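Beta-n-acetylhexosaminidase (Streptococcus pneumoniae, PDB 4AZI) hydrolyses terminal beta-linked N-acetylhexosamine residues as a family 20 exo-glycosidase, probably trimming N-acetylglucosamine from host glycans, and here holds a carbamate inhibitor in its pocket. Local coordinates at residues A[280-284]-A[341-345]; A[97-101]-A[169-174]; A[237-243]-A[267-271]; A[8-12]-A[305-309]; A[105-109]-A[362-366]. The protein carries 2 engineered substitutions. All coordinates share one frame; numbering follows the deposited sequence.

Contact 1 of 5, residues A[280-284]-A[341-345]. With OAN (O-(2-acetamido-2-deoxy D-glucopyranosylidene) amino-N-phenylcarbamate), chain C.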
# COMPACT_ATOMS: atom_id res chain seq x y z
N TYR A 280 -7.35 -9.81 4.70
CA TYR A 280 -5.96 -9.88 5.19
C TYR A 280 -5.43 -11.32 5.21
O TYR A 280 -6.16 -12.24 5.58
CB TYR A 280 -5.87 -9.31 6.61
CG TYR A 280 -5.79 -7.79 6.74
CD1 TYR A 280 -6.02 -6.96 5.64
CD2 TYR A 280 -5.49 -7.20 7.96
CE1 TYR A 280 -5.95 -5.57 5.76
CE2 TYR A 280 -5.42 -5.82 8.09
CZ TYR A 280 -5.63 -5.01 6.99
OH TYR A 280 -5.55 -3.63 7.12
N TYR A 281 -4.17 -11.50 4.82
CA TYR A 281 -3.46 -12.77 5.03
C TYR A 281 -2.05 -12.53 5.55
O TYR A 281 -1.29 -11.78 4.94
CB TYR A 281 -3.39 -13.62 3.75
CG TYR A 281 -2.50 -14.85 3.91
CD1 TYR A 281 -2.76 -15.80 4.91
CD2 TYR A 281 -1.40 -15.06 3.07
CE1 TYR A 281 -1.95 -16.91 5.07
CE2 TYR A 281 -0.58 -16.18 3.22
CZ TYR A 281 -0.87 -17.11 4.22
OH TYR A 281 -0.07 -18.22 4.39
N ILE A 282 -1.72 -13.17 6.67
CA ILE A 282 -0.37 -13.12 7.25
C ILE A 282 0.35 -14.38 6.80
O ILE A 282 -0.14 -15.49 7.00
CB ILE A 282 -0.42 -13.06 8.80
CG1 ILE A 282 -1.08 -11.76 9.29
CG2 ILE A 282 0.98 -13.19 9.40
CD1 ILE A 282 -1.58 -11.81 10.72
N LEU A 283 1.52 -14.20 6.17
CA LEU A 283 2.31 -15.34 5.68
C LEU A 283 2.50 -16.38 6.78
O LEU A 283 2.93 -16.05 7.89
CB LEU A 283 3.69 -14.88 5.18
CG LEU A 283 3.82 -13.80 4.09
CD1 LEU A 283 5.28 -13.65 3.69
CD2 LEU A 283 2.95 -14.10 2.87
N GLY A 284 2.14 -17.62 6.47
CA GLY A 284 2.29 -18.75 7.40
C GLY A 284 1.21 -18.89 8.45
O GLY A 284 1.25 -19.83 9.26
N GLU A 341 0.31 -19.31 -2.56
CA GLU A 341 -0.74 -18.93 -1.62
C GLU A 341 -1.30 -17.56 -1.99
O GLU A 341 -2.52 -17.37 -2.07
CB GLU A 341 -0.21 -18.88 -0.19
CG GLU A 341 0.11 -20.24 0.42
CD GLU A 341 0.65 -20.11 1.83
OE1 GLU A 341 1.20 -19.04 2.17
OE2 GLU A 341 0.53 -21.07 2.61
N ILE A 342 -0.40 -16.61 -2.24
CA ILE A 342 -0.76 -15.23 -2.59
C ILE A 342 -1.51 -15.19 -3.92
O ILE A 342 -2.46 -14.44 -4.07
CB ILE A 342 0.49 -14.32 -2.61
CG1 ILE A 342 0.88 -13.92 -1.18
CG2 ILE A 342 0.24 -13.04 -3.41
CD1 ILE A 342 1.39 -15.05 -0.30
N PHE A 343 -1.07 -16.03 -4.85
CA PHE A 343 -1.69 -16.12 -6.18
C PHE A 343 -3.10 -16.70 -6.09
O PHE A 343 -4.01 -16.21 -6.76
CB PHE A 343 -0.80 -16.95 -7.13
CG PHE A 343 0.40 -16.20 -7.65
CD1 PHE A 343 0.80 -14.98 -7.10
CD2 PHE A 343 1.17 -16.74 -8.68
CE1 PHE A 343 1.91 -14.30 -7.59
CE2 PHE A 343 2.29 -16.07 -9.17
CZ PHE A 343 2.66 -14.85 -8.62
N GLU A 344 -3.29 -17.73 -5.26
CA GLU A 344 -4.65 -18.26 -5.07
C GLU A 344 -5.59 -17.21 -4.46
O GLU A 344 -6.73 -17.06 -4.89
CB GLU A 344 -4.64 -19.53 -4.21
CG GLU A 344 -6.03 -20.17 -4.11
CD GLU A 344 -6.10 -21.32 -3.13
OE1 GLU A 344 -5.09 -21.63 -2.47
OE2 GLU A 344 -7.19 -21.92 -3.01
N LEU A 345 -5.09 -16.47 -3.47
CA LEU A 345 -5.88 -15.42 -2.83
C LEU A 345 -6.24 -14.32 -3.83
O LEU A 345 -7.41 -13.92 -3.92
CB LEU A 345 -5.13 -14.85 -1.62
CG LEU A 345 -5.84 -13.89 -0.67
CD1 LEU A 345 -7.20 -14.41 -0.21
CD2 LEU A 345 -4.96 -13.59 0.53
CAH OAN C . -3.37 -1.09 8.96
CAG OAN C . -3.08 -2.53 9.42
OAN OAN C . -3.67 -3.47 8.90
NAI OAN C . -2.19 -2.65 10.40
CAB OAN C . -1.75 -3.93 10.99
CAC OAN C . -0.65 -4.54 10.13
OAJ OAN C . 0.61 -3.94 10.46
CAD OAN C . -0.57 -6.05 10.32
OAK OAN C . 0.49 -6.53 9.51
CAE OAN C . -1.89 -6.69 9.88
CAF OAN C . -1.96 -8.21 10.07
OAM OAN C . -1.92 -8.53 11.47
OAL OAN C . -3.05 -6.10 10.54
CAA OAN C . -2.92 -4.91 11.20
NAY OAN C . -3.87 -4.60 12.05
OAQ OAN C . -4.88 -5.52 12.18
CAP OAN C . -5.44 -5.55 13.43
OAR OAN C . -6.40 -6.30 13.63
NAO OAN C . -4.90 -4.76 14.36
CAS OAN C . -5.34 -4.63 15.62
CAT OAN C . -5.57 -3.34 16.10
CAU OAN C . -6.02 -3.14 17.41
CAV OAN C . -6.25 -4.23 18.24
CAW OAN C . -6.02 -5.53 17.77
CAX OAN C . -5.56 -5.73 16.46
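Tyr281 OH is held by two partners: it donates to Glu341 OE1 at 2.7 Å and accepts from the amide N of Gly284 at 3.1 Å. The carboxylate receives the hydroxyl from above its plane, 51° out of it, and stands nearly perpendicular to the phenol ring. With CG anti to the backbone N (chi1 173°), the Tyr281 ring lies against helix 339-352, and the extended chain of Glu341 carries OE1 to the ring edge. Apolar contacts continue along the rest of the side chain. Leu345 CD2 packs on Tyr281 CB at 3.6 Å, and Ile342 CD1 reaches both the ring edge at CE2 and Leu283 CD2, the latter at 3.7 Å. Tyr280, the preceding residue, turns its side chain away from the helix and donates from OH to the acetamido oxygen OAN of the inhibitor at 2.6 Å, while Ile282 CD1 touches the sugar hydroxyl OAM. One strand end of the TIM barrel thus serves helix and ligand pocket together. Strand 271-282 pairs with strand 321-329, helix 339-352 runs antiparallel to residues 280-282 at 171°, and Leu294 of helix 294-303 touches both Tyr281 and Glu341.

Contact 2 of 5, residues A[97-101]-A[169-174]. With EDO (1,2-ethanediol), chain E.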
# COMPACT_ATOMS: atom_id res chain seq x y z
N VAL A 97 13.62 -0.32 -7.59
CA VAL A 97 12.27 0.24 -7.52
C VAL A 97 11.93 0.98 -8.83
O VAL A 97 10.80 0.91 -9.31
CB VAL A 97 12.06 1.13 -6.27
CG1 VAL A 97 10.75 1.90 -6.35
CG2 VAL A 97 12.09 0.29 -5.00
N THR A 98 12.91 1.68 -9.41
CA THR A 98 12.72 2.37 -10.69
C THR A 98 12.29 1.36 -11.77
O THR A 98 11.33 1.59 -12.50
CB THR A 98 13.98 3.16 -11.12
OG1 THR A 98 14.37 4.05 -10.08
CG2 THR A 98 13.73 3.96 -12.40
N GLU A 99 13.00 0.23 -11.83
CA GLU A 99 12.69 -0.85 -12.78
C GLU A 99 11.32 -1.49 -12.53
O GLU A 99 10.62 -1.82 -13.48
CB GLU A 99 13.79 -1.92 -12.77
CG GLU A 99 13.45 -3.16 -13.60
CD GLU A 99 14.65 -4.07 -13.87
OE1 GLU A 99 15.73 -3.85 -13.27
OE2 GLU A 99 14.51 -5.00 -14.69
N LEU A 100 10.95 -1.67 -11.26
CA LEU A 100 9.64 -2.25 -10.93
C LEU A 100 8.51 -1.34 -11.41
O LEU A 100 7.53 -1.80 -12.00
CB LEU A 100 9.52 -2.53 -9.42
CG LEU A 100 8.22 -3.15 -8.89
CD1 LEU A 100 8.03 -4.59 -9.38
CD2 LEU A 100 8.21 -3.10 -7.37
N ILE A 101 8.66 -0.04 -11.15
CA ILE A 101 7.69 0.96 -11.59
C ILE A 101 7.55 1.02 -13.12
O ILE A 101 6.44 1.00 -13.64
CB ILE A 101 8.03 2.34 -11.00
CG1 ILE A 101 7.95 2.28 -9.46
CG2 ILE A 101 7.09 3.42 -11.56
CD1 ILE A 101 8.32 3.56 -8.75
N PHE A 169 11.61 11.17 -4.68
CA PHE A 169 11.84 10.10 -5.68
C PHE A 169 10.54 9.64 -6.37
O PHE A 169 10.53 9.46 -7.59
CB PHE A 169 12.60 8.92 -5.06
CG PHE A 169 12.57 7.67 -5.90
CD1 PHE A 169 13.49 7.49 -6.93
CD2 PHE A 169 11.63 6.67 -5.66
CE1 PHE A 169 13.46 6.34 -7.71
CE2 PHE A 169 11.59 5.52 -6.43
CZ PHE A 169 12.51 5.36 -7.47
N PHE A 170 9.46 9.46 -5.61
CA PHE A 170 8.19 9.00 -6.17
C PHE A 170 7.41 10.07 -6.94
O PHE A 170 6.61 9.73 -7.81
CB PHE A 170 7.29 8.36 -5.09
CG PHE A 170 7.84 7.08 -4.55
CD1 PHE A 170 7.98 5.96 -5.36
CD2 PHE A 170 8.24 6.99 -3.21
CE1 PHE A 170 8.50 4.78 -4.86
CE2 PHE A 170 8.76 5.81 -2.71
CZ PHE A 170 8.89 4.70 -3.53
N ALA A 171 7.64 11.35 -6.64
CA ALA A 171 7.01 12.45 -7.36
C ALA A 171 7.16 12.26 -8.86
O ALA A 171 8.27 12.18 -9.38
CB ALA A 171 7.58 13.80 -6.93
N GLY A 172 6.03 12.16 -9.55
CA GLY A 172 6.02 11.95 -10.99
C GLY A 172 6.29 10.52 -11.45
O GLY A 172 6.37 10.27 -12.65
N LYS A 173 6.43 9.59 -10.51
CA LYS A 173 6.59 8.17 -10.83
C LYS A 173 5.34 7.38 -10.42
O LYS A 173 5.00 6.36 -11.02
CB LYS A 173 7.83 7.58 -10.15
CG LYS A 173 9.16 8.21 -10.59
CD LYS A 173 10.36 7.43 -10.08
CE LYS A 173 11.68 8.10 -10.45
NZ LYS A 173 11.80 9.49 -9.92
N THR A 174 4.66 7.85 -9.38
CA THR A 174 3.45 7.22 -8.87
C THR A 174 2.39 8.32 -8.66
O THR A 174 2.74 9.50 -8.57
CB THR A 174 3.72 6.45 -7.55
OG1 THR A 174 4.16 7.35 -6.53
CG2 THR A 174 4.81 5.38 -7.76
C1 EDO E . 15.70 10.42 -8.19
O1 EDO E . 17.08 10.31 -7.83
C2 EDO E . 15.58 10.29 -9.71
O2 EDO E . 14.57 9.33 -10.01
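Phe169 and Val97 join two outer helices of the TIM barrel, 153-170 and 94-106, through an aromatic-aliphatic interface. The Phe169 ring takes its neighbours at the edge: Val97 CG1 comes to CE2 at 3.7 Å, and Thr98 OG1 lies in the ring plane beside CE1 at 3.4 Å. That hydroxyl has its hydrogen-bond partner elsewhere, at the carbonyl O of Gln94 one turn back in its own helix. Phe53 adds an edge-to-face ring contact from a loop.

Phe170 follows with its ring turned to receive Phe169 CD2 over its centre, 3.6 Å above the plane. Its CE1 is the meeting point for Val97 CG1 at 3.9 Å and Ile101 CD1 at 4.1 Å, the isoleucine approaching the ring edge. The helix ends here: Ala171 is the first residue to leave helical angles, and Phe170 O accepts from both Lys173 N and Thr174 N.

Beyond the turn, Lys173 folds back over Phe169, its CD lying above one face of the ring, offset from the centre. Its backbone O abuts Ile101 CG2. Thr174 turns its methyl CG2 to Ile101 CD1, and both Thr174 and Phe170 also rest on Pro113 of strand 110-117, which ties the helix pair to the barrel wall. At the exposed end of the contact, the Lys173 chain bends at its last torsion (chi4 58°). This brings Lys173 NZ to Phe169 O at 2.7 Å, in the carbonyl plane. Lys173 NZ also donates to O2 of an ethanediol at 2.8 Å.

Contact 3 of 5, residues A[237-243]-A[267-271]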
# COMPACT_ATOMS: atom_id res chain seq x y z
N ASP A 237 -14.62 15.67 16.70
CA ASP A 237 -13.99 16.58 15.74
C ASP A 237 -13.45 17.88 16.35
O ASP A 237 -13.42 18.92 15.68
CB ASP A 237 -14.94 16.87 14.57
CG ASP A 237 -16.14 17.72 14.98
OD1 ASP A 237 -16.37 17.89 16.20
OD2 ASP A 237 -16.83 18.25 14.09
N ASP A 238 -13.01 17.82 17.61
CA ASP A 238 -12.38 18.99 18.22
C ASP A 238 -10.93 19.12 17.75
O ASP A 238 -10.28 20.14 17.99
CB ASP A 238 -12.50 18.97 19.75
CG ASP A 238 -11.98 17.68 20.37
OD1 ASP A 238 -10.76 17.55 20.55
OD2 ASP A 238 -12.81 16.79 20.67
N VAL A 239 -10.43 18.07 17.10
CA VAL A 239 -9.13 18.08 16.42
C VAL A 239 -9.40 17.79 14.94
O VAL A 239 -10.06 16.81 14.60
CB VAL A 239 -8.16 17.04 17.04
CG1 VAL A 239 -6.92 16.85 16.19
CG2 VAL A 239 -7.77 17.48 18.45
N GLN A 240 -8.92 18.65 14.06
CA GLN A 240 -9.33 18.61 12.67
C GLN A 240 -8.25 18.01 11.77
O GLN A 240 -7.06 18.21 12.01
CB GLN A 240 -9.72 20.01 12.18
CG GLN A 240 -10.95 20.03 11.30
CD GLN A 240 -12.23 19.61 12.01
OE1 GLN A 240 -13.16 19.08 11.39
NE2 GLN A 240 -12.30 19.86 13.33
N PHE A 241 -8.66 17.27 10.75
CA PHE A 241 -7.71 16.62 9.84
C PHE A 241 -7.88 17.12 8.40
O PHE A 241 -8.97 17.58 8.03
CB PHE A 241 -7.83 15.10 9.90
CG PHE A 241 -7.32 14.49 11.19
CD1 PHE A 241 -8.12 14.48 12.33
CD2 PHE A 241 -6.05 13.92 11.26
CE1 PHE A 241 -7.66 13.93 13.52
CE2 PHE A 241 -5.59 13.35 12.44
CZ PHE A 241 -6.39 13.36 13.58
N ASP A 242 -6.80 17.04 7.63
CA ASP A 242 -6.76 17.37 6.19
C ASP A 242 -7.83 16.55 5.46
O ASP A 242 -7.86 15.33 5.56
CB ASP A 242 -5.35 17.05 5.65
CG ASP A 242 -5.14 17.47 4.18
OD1 ASP A 242 -5.99 17.16 3.34
OD2 ASP A 242 -4.09 18.07 3.87
N LYS A 243 -8.73 17.22 4.74
CA LYS A 243 -9.83 16.48 4.09
C LYS A 243 -9.43 15.80 2.76
O LYS A 243 -10.20 15.01 2.24
CB LYS A 243 -11.06 17.37 3.90
CG LYS A 243 -11.58 18.04 5.16
CD LYS A 243 -11.87 17.06 6.29
CE LYS A 243 -12.38 17.79 7.52
NZ LYS A 243 -11.40 18.78 8.06
N SER A 267 -19.03 11.50 6.10
CA SER A 267 -19.71 12.73 6.48
C SER A 267 -18.76 13.94 6.50
O SER A 267 -19.17 15.06 6.20
CB SER A 267 -20.44 12.56 7.83
OG SER A 267 -19.57 12.67 8.95
N LYS A 268 -17.49 13.69 6.80
CA LYS A 268 -16.44 14.72 6.78
C LYS A 268 -15.84 14.97 5.39
O LYS A 268 -14.88 15.74 5.26
CB LYS A 268 -15.30 14.35 7.74
CG LYS A 268 -15.65 14.43 9.22
CD LYS A 268 -15.76 15.88 9.68
CE LYS A 268 -16.08 15.93 11.16
NZ LYS A 268 -16.50 17.30 11.55
N GLY A 269 -16.39 14.31 4.37
CA GLY A 269 -15.96 14.47 2.98
C GLY A 269 -14.92 13.46 2.47
O GLY A 269 -14.46 13.58 1.35
N TYR A 270 -14.56 12.47 3.28
CA TYR A 270 -13.47 11.57 2.89
C TYR A 270 -13.85 10.56 1.81
O TYR A 270 -15.01 10.17 1.70
CB TYR A 270 -12.92 10.84 4.11
CG TYR A 270 -12.05 11.70 4.99
CD1 TYR A 270 -10.83 12.16 4.54
CD2 TYR A 270 -12.46 12.05 6.28
CE1 TYR A 270 -10.02 12.94 5.34
CE2 TYR A 270 -11.66 12.85 7.09
CZ TYR A 270 -10.43 13.28 6.60
OH TYR A 270 -9.60 14.06 7.36
N LYS A 271 -12.86 10.17 1.01
CA LYS A 271 -13.02 9.08 0.04
C LYS A 271 -12.20 7.89 0.49
O LYS A 271 -11.18 8.06 1.15
CB LYS A 271 -12.56 9.54 -1.34
CG LYS A 271 -13.45 10.62 -1.94
CD LYS A 271 -12.62 11.70 -2.60
CE LYS A 271 -12.31 11.38 -4.05
NZ LYS A 271 -13.46 11.63 -4.97
O HOH W 1 -11.86 14.11 0.15
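Lys268 NZ forms a salt bridge with Asp237 OD2 at 2.7 Å, approaching the anti lone pair, on the side away from OD1. The lysine chain bends at chi2 (-73°) and then runs straight, crossing the aspartate at about a right angle, so that its CE also touches Asp237 CB. Tyr270 OH makes the second direct bond, to the carbonyl O of Asp242 at 2.8 Å, with the hydroxyl well above the carbonyl plane, 58° out of it. A water adds a third link by donating to Lys243 O and Gly269 O.

Bonds within the loop hold these groups in place. Gln240 NE2 donates to Asp237 O, while Lys243 curls back so that NZ meets Phe241 O at 2.7 Å, nearly along the C=O axis. The two ammonium groups of Lys243 and Lys268 remain 6.4 Å apart, measured NZ to NZ, each with its own acceptor. Around these bonds the packing is of carbon against oxygen: Lys243 CD lies on Lys268 O at 3.4 Å and near the phenol oxygen of Tyr270, and Phe241 CB meets that same Tyr270 OH at 3.3 Å. The Phe241 ring itself turns off to Phe231, Tyr232 and helix 203-219.

In segment 267-271, Gly269 ends helix 262-267 in a Schellman motif. The contact therefore joins two connections of the TIM barrel: the loop leading into strand 246-249 and the turn between helix 262-267 and strand 271-282, with Tyr232 touching Asp237, Lys268 and Tyr270.

Contact 4 of 5, residues A[8-12]-A[305-309]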
# COMPACT_ATOMS: atom_id res chain seq x y z
N ALA A 8 -13.06 1.30 -13.89
CA ALA A 8 -12.25 2.45 -13.51
C ALA A 8 -11.89 2.45 -12.02
O ALA A 8 -11.01 3.20 -11.60
CB ALA A 8 -12.93 3.75 -13.91
N LYS A 9 -12.56 1.63 -11.22
CA LYS A 9 -12.20 1.50 -9.81
C LYS A 9 -10.82 0.87 -9.65
O LYS A 9 -10.40 0.06 -10.50
CB LYS A 9 -13.25 0.71 -9.03
CG LYS A 9 -14.50 1.51 -8.74
CD LYS A 9 -15.24 0.98 -7.53
CE LYS A 9 -16.22 2.02 -7.01
NZ LYS A 9 -16.83 1.60 -5.72
N ASN A 10 -10.11 1.24 -8.58
CA ASN A 10 -8.82 0.62 -8.26
C ASN A 10 -8.99 -0.81 -7.76
O ASN A 10 -9.84 -1.06 -6.91
CB ASN A 10 -8.08 1.45 -7.20
CG ASN A 10 -7.59 2.78 -7.73
OD1 ASN A 10 -8.26 3.80 -7.60
ND2 ASN A 10 -6.39 2.77 -8.33
N LYS A 11 -8.19 -1.73 -8.29
CA LYS A 11 -8.10 -3.10 -7.76
C LYS A 11 -6.65 -3.33 -7.34
O LYS A 11 -5.74 -3.40 -8.18
CB LYS A 11 -8.52 -4.16 -8.78
CG LYS A 11 -10.03 -4.29 -8.99
CD LYS A 11 -10.63 -3.21 -9.88
CE LYS A 11 -9.85 -3.07 -11.19
NZ LYS A 11 -10.59 -2.22 -12.17
N VAL A 12 -6.45 -3.44 -6.04
CA VAL A 12 -5.10 -3.34 -5.49
C VAL A 12 -4.71 -4.60 -4.71
O VAL A 12 -5.51 -5.15 -3.95
CB VAL A 12 -4.95 -2.08 -4.61
CG1 VAL A 12 -3.49 -1.83 -4.24
CG2 VAL A 12 -5.50 -0.85 -5.33
N PRO A 305 -18.68 -8.31 0.18
CA PRO A 305 -18.78 -7.65 -1.12
C PRO A 305 -17.62 -6.69 -1.41
O PRO A 305 -17.01 -6.13 -0.49
CB PRO A 305 -20.12 -6.90 -1.03
CG PRO A 305 -20.92 -7.69 -0.05
CD PRO A 305 -19.91 -8.14 0.98
N PHE A 306 -17.31 -6.53 -2.70
CA PHE A 306 -16.19 -5.72 -3.18
C PHE A 306 -16.28 -4.30 -2.64
O PHE A 306 -15.27 -3.70 -2.27
CB PHE A 306 -16.19 -5.69 -4.72
CG PHE A 306 -15.09 -4.86 -5.34
CD1 PHE A 306 -13.86 -5.42 -5.62
CD2 PHE A 306 -15.32 -3.53 -5.69
CE1 PHE A 306 -12.85 -4.67 -6.21
CE2 PHE A 306 -14.31 -2.77 -6.27
CZ PHE A 306 -13.08 -3.35 -6.54
N ASN A 307 -17.49 -3.77 -2.60
CA ASN A 307 -17.73 -2.41 -2.14
C ASN A 307 -17.99 -2.29 -0.63
O ASN A 307 -18.20 -1.18 -0.13
CB ASN A 307 -18.88 -1.76 -2.93
CG ASN A 307 -18.49 -1.37 -4.35
OD1 ASN A 307 -17.34 -1.02 -4.62
ND2 ASN A 307 -19.46 -1.41 -5.26
N GLN A 308 -17.96 -3.41 0.10
CA GLN A 308 -18.34 -3.34 1.52
C GLN A 308 -17.21 -2.84 2.42
O GLN A 308 -16.19 -3.49 2.57
CB GLN A 308 -18.88 -4.68 2.00
CG GLN A 308 -19.27 -4.67 3.47
CD GLN A 308 -20.13 -5.85 3.83
OE1 GLN A 308 -21.25 -5.99 3.34
NE2 GLN A 308 -19.61 -6.71 4.71
N LEU A 309 -17.41 -1.67 3.03
CA LEU A 309 -16.43 -1.16 3.99
C LEU A 309 -16.59 -1.91 5.31
O LEU A 309 -17.70 -2.32 5.67
CB LEU A 309 -16.58 0.35 4.19
CG LEU A 309 -16.14 1.19 2.98
CD1 LEU A 309 -16.86 2.52 2.94
CD2 LEU A 309 -14.63 1.41 2.97
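The start of the first barrel strand, 10-16, meets a type I beta turn, Pro305 to Gln308, through Lys9, Lys11 and the ring of Phe306. Lys9 stretches out fully beyond CG, sliding past Phe306 in the opposite direction, and its CD lies at the ring edge, 4.1 Å from CE2. At its end NZ donates to Asn307 OD1 at 2.9 Å, reaching the oxygen from above the carbonyl plane, 48° out of it; the same nitrogen also bonds to Thr321 OG1. Asn10 O meets the ring edge at CZ, 4.0 Å away.

In the closed eight-stranded TIM barrel the first strand pairs with the last, and the turn sits beside that seam, in the loop between helix 294-303 and strand 321-329. Asn10 makes backbone bonds to Val322 and Ser324 there, and Phe306 O accepts from Ser324 OG.

Lys11 approaches the aromatic ring at about a right angle, its CG 4.0 Å from Phe306 CE1. Bends at chi2 (79°) and chi3 (51°) return its ammonium to the backbone, where NZ donates to Lys9 O at 2.8 Å and also to Tyr356 O. The Tyr356 ring stacks on Phe306.

Contact 5 of 5, residues A[105-109]-A[362-366]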
# COMPACT_ATOMS: atom_id res chain seq x y z
N LYS A 105 4.38 -0.28 -15.22
CA LYS A 105 3.75 0.70 -16.12
C LYS A 105 3.48 0.09 -17.50
O LYS A 105 2.41 0.31 -18.06
CB LYS A 105 4.60 1.98 -16.23
CG LYS A 105 3.88 3.18 -16.86
CD LYS A 105 4.82 4.36 -17.05
CE LYS A 105 4.27 5.31 -18.09
NZ LYS A 105 5.20 6.42 -18.41
N SER A 106 4.42 -0.72 -17.99
CA SER A 106 4.29 -1.39 -19.29
C SER A 106 3.11 -2.37 -19.34
O SER A 106 2.62 -2.74 -20.41
CB SER A 106 5.59 -2.11 -19.67
OG SER A 106 5.77 -3.30 -18.91
N LYS A 107 2.65 -2.79 -18.16
CA LYS A 107 1.50 -3.66 -18.05
C LYS A 107 0.28 -2.93 -17.47
O LYS A 107 -0.65 -3.58 -16.98
CB LYS A 107 1.86 -4.89 -17.23
CG LYS A 107 2.79 -5.85 -17.96
CD LYS A 107 3.42 -6.84 -17.01
CE LYS A 107 4.48 -7.68 -17.71
NZ LYS A 107 3.87 -8.55 -18.74
N ASP A 108 0.29 -1.60 -17.55
CA ASP A 108 -0.79 -0.73 -17.03
C ASP A 108 -1.12 -1.02 -15.56
O ASP A 108 -2.28 -1.00 -15.14
CB ASP A 108 -2.06 -0.83 -17.92
CG ASP A 108 -1.84 -0.30 -19.34
OD1 ASP A 108 -1.07 0.67 -19.53
OD2 ASP A 108 -2.46 -0.84 -20.28
N ILE A 109 -0.08 -1.32 -14.78
CA ILE A 109 -0.19 -1.52 -13.34
C ILE A 109 0.50 -0.33 -12.67
O ILE A 109 1.66 -0.04 -12.96
CB ILE A 109 0.49 -2.85 -12.90
CG1 ILE A 109 -0.22 -4.09 -13.49
CG2 ILE A 109 0.58 -2.96 -11.38
CD1 ILE A 109 -1.69 -4.24 -13.14
N ASN A 362 -2.22 -9.70 -21.67
CA ASN A 362 -0.81 -10.03 -21.91
C ASN A 362 -0.54 -10.68 -23.26
O ASN A 362 0.41 -10.30 -23.94
CB ASN A 362 -0.23 -10.86 -20.77
CG ASN A 362 0.15 -10.02 -19.57
OD1 ASN A 362 1.02 -9.14 -19.64
ND2 ASN A 362 -0.52 -10.26 -18.44
N ALA A 363 -1.36 -11.66 -23.64
CA ALA A 363 -1.26 -12.28 -24.96
C ALA A 363 -1.38 -11.25 -26.08
O ALA A 363 -0.64 -11.31 -27.07
CB ALA A 363 -2.30 -13.39 -25.12
N LEU A 364 -2.30 -10.29 -25.91
CA LEU A 364 -2.44 -9.18 -26.85
C LEU A 364 -1.15 -8.38 -27.02
O LEU A 364 -0.74 -8.11 -28.15
CB LEU A 364 -3.62 -8.26 -26.47
CG LEU A 364 -3.89 -7.05 -27.39
CD1 LEU A 364 -4.02 -7.49 -28.85
CD2 LEU A 364 -5.13 -6.28 -26.97
N ARG A 365 -0.52 -8.00 -25.91
CA ARG A 365 0.73 -7.23 -25.96
C ARG A 365 1.87 -8.00 -26.64
O ARG A 365 2.74 -7.39 -27.28
CB ARG A 365 1.16 -6.75 -24.57
CG ARG A 365 0.39 -5.54 -24.07
CD ARG A 365 0.96 -5.00 -22.76
NE ARG A 365 0.59 -5.82 -21.60
CZ ARG A 365 -0.53 -5.68 -20.90
NH1 ARG A 365 -1.42 -4.75 -21.24
NH2 ARG A 365 -0.77 -6.47 -19.86
N GLU A 366 1.85 -9.33 -26.49
CA GLU A 366 2.82 -10.22 -27.13
C GLU A 366 2.61 -10.33 -28.63
O GLU A 366 3.58 -10.36 -29.40
CB GLU A 366 2.77 -11.62 -26.50
CG GLU A 366 3.37 -11.71 -25.10
CD GLU A 366 3.08 -13.03 -24.40
OE1 GLU A 366 2.51 -13.94 -25.03
OE2 GLU A 366 3.41 -13.15 -23.20
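Asn362 OD1 accepts from Lys107 NZ at 3.0 Å, the bond that directly joins the two segments. The ammonium comes from above the carbonyl plane, 37° out of it, at a C=O...N angle of 141°, and a bend in the last torsion of the lysine chain (chi4 -66°) turns NZ onto the oxygen. A second donor, Arg365 NH2 from the next turn of the same helix, also reaches OD1, at 3.2 Å, but this bond is weak although its N-H points well at the acceptor. The amide's other end, ND2, makes a weak bond to Ser35 OG of helix 24-37.

One face of the Arg365 guanidinium covers Lys107 CA, which sits 4.0 Å above the plane, over its centre. Arg365 CD packs against Ser106 O at 3.7 Å. Asp108 OD2 is 4.2 Å from Arg365 NH1 and well out of the guanidinium plane, so the pair can interact through charge alone; a long, weak ion pair with Arg358 is a further partner of this carboxylate. Ser106 OG bonds to Tyr103 O, within its own helix.

Backbone donors are met in the turn itself: Asp108 N bonds to Lys105 O at 2.9 Å and Ile109 N to Ala104 O. With the positive phi of Asp108 as the C-prime residue, these bonds define a Schellman motif that closes helix 94-106 ahead of barrel strand 110-117.

From the N terminus, segment 8-12 opens contact 4, whose loop of nearly three hundred residues closes at 305-309, bringing the first barrel strand to the turn ahead of the last. Contact 2 (97-101 to 169-174) and contact 3 (237-243 to 267-271) nest inside it, one after the other. Contact 5 starts at 105-109, on the helix contact 2 uses, and closes at 362-366, so it crosses contacts 2 and 4 while enclosing contacts 3 and 1. Contact 1 (280-284 to 341-345) crosses contact 4. Contact 1 ties the seventh strand to helix 339-352, contact 2 helices 94-106 and 153-170, contact 3 two barrel loops, and contact 5 helices 94-106 and 362-368.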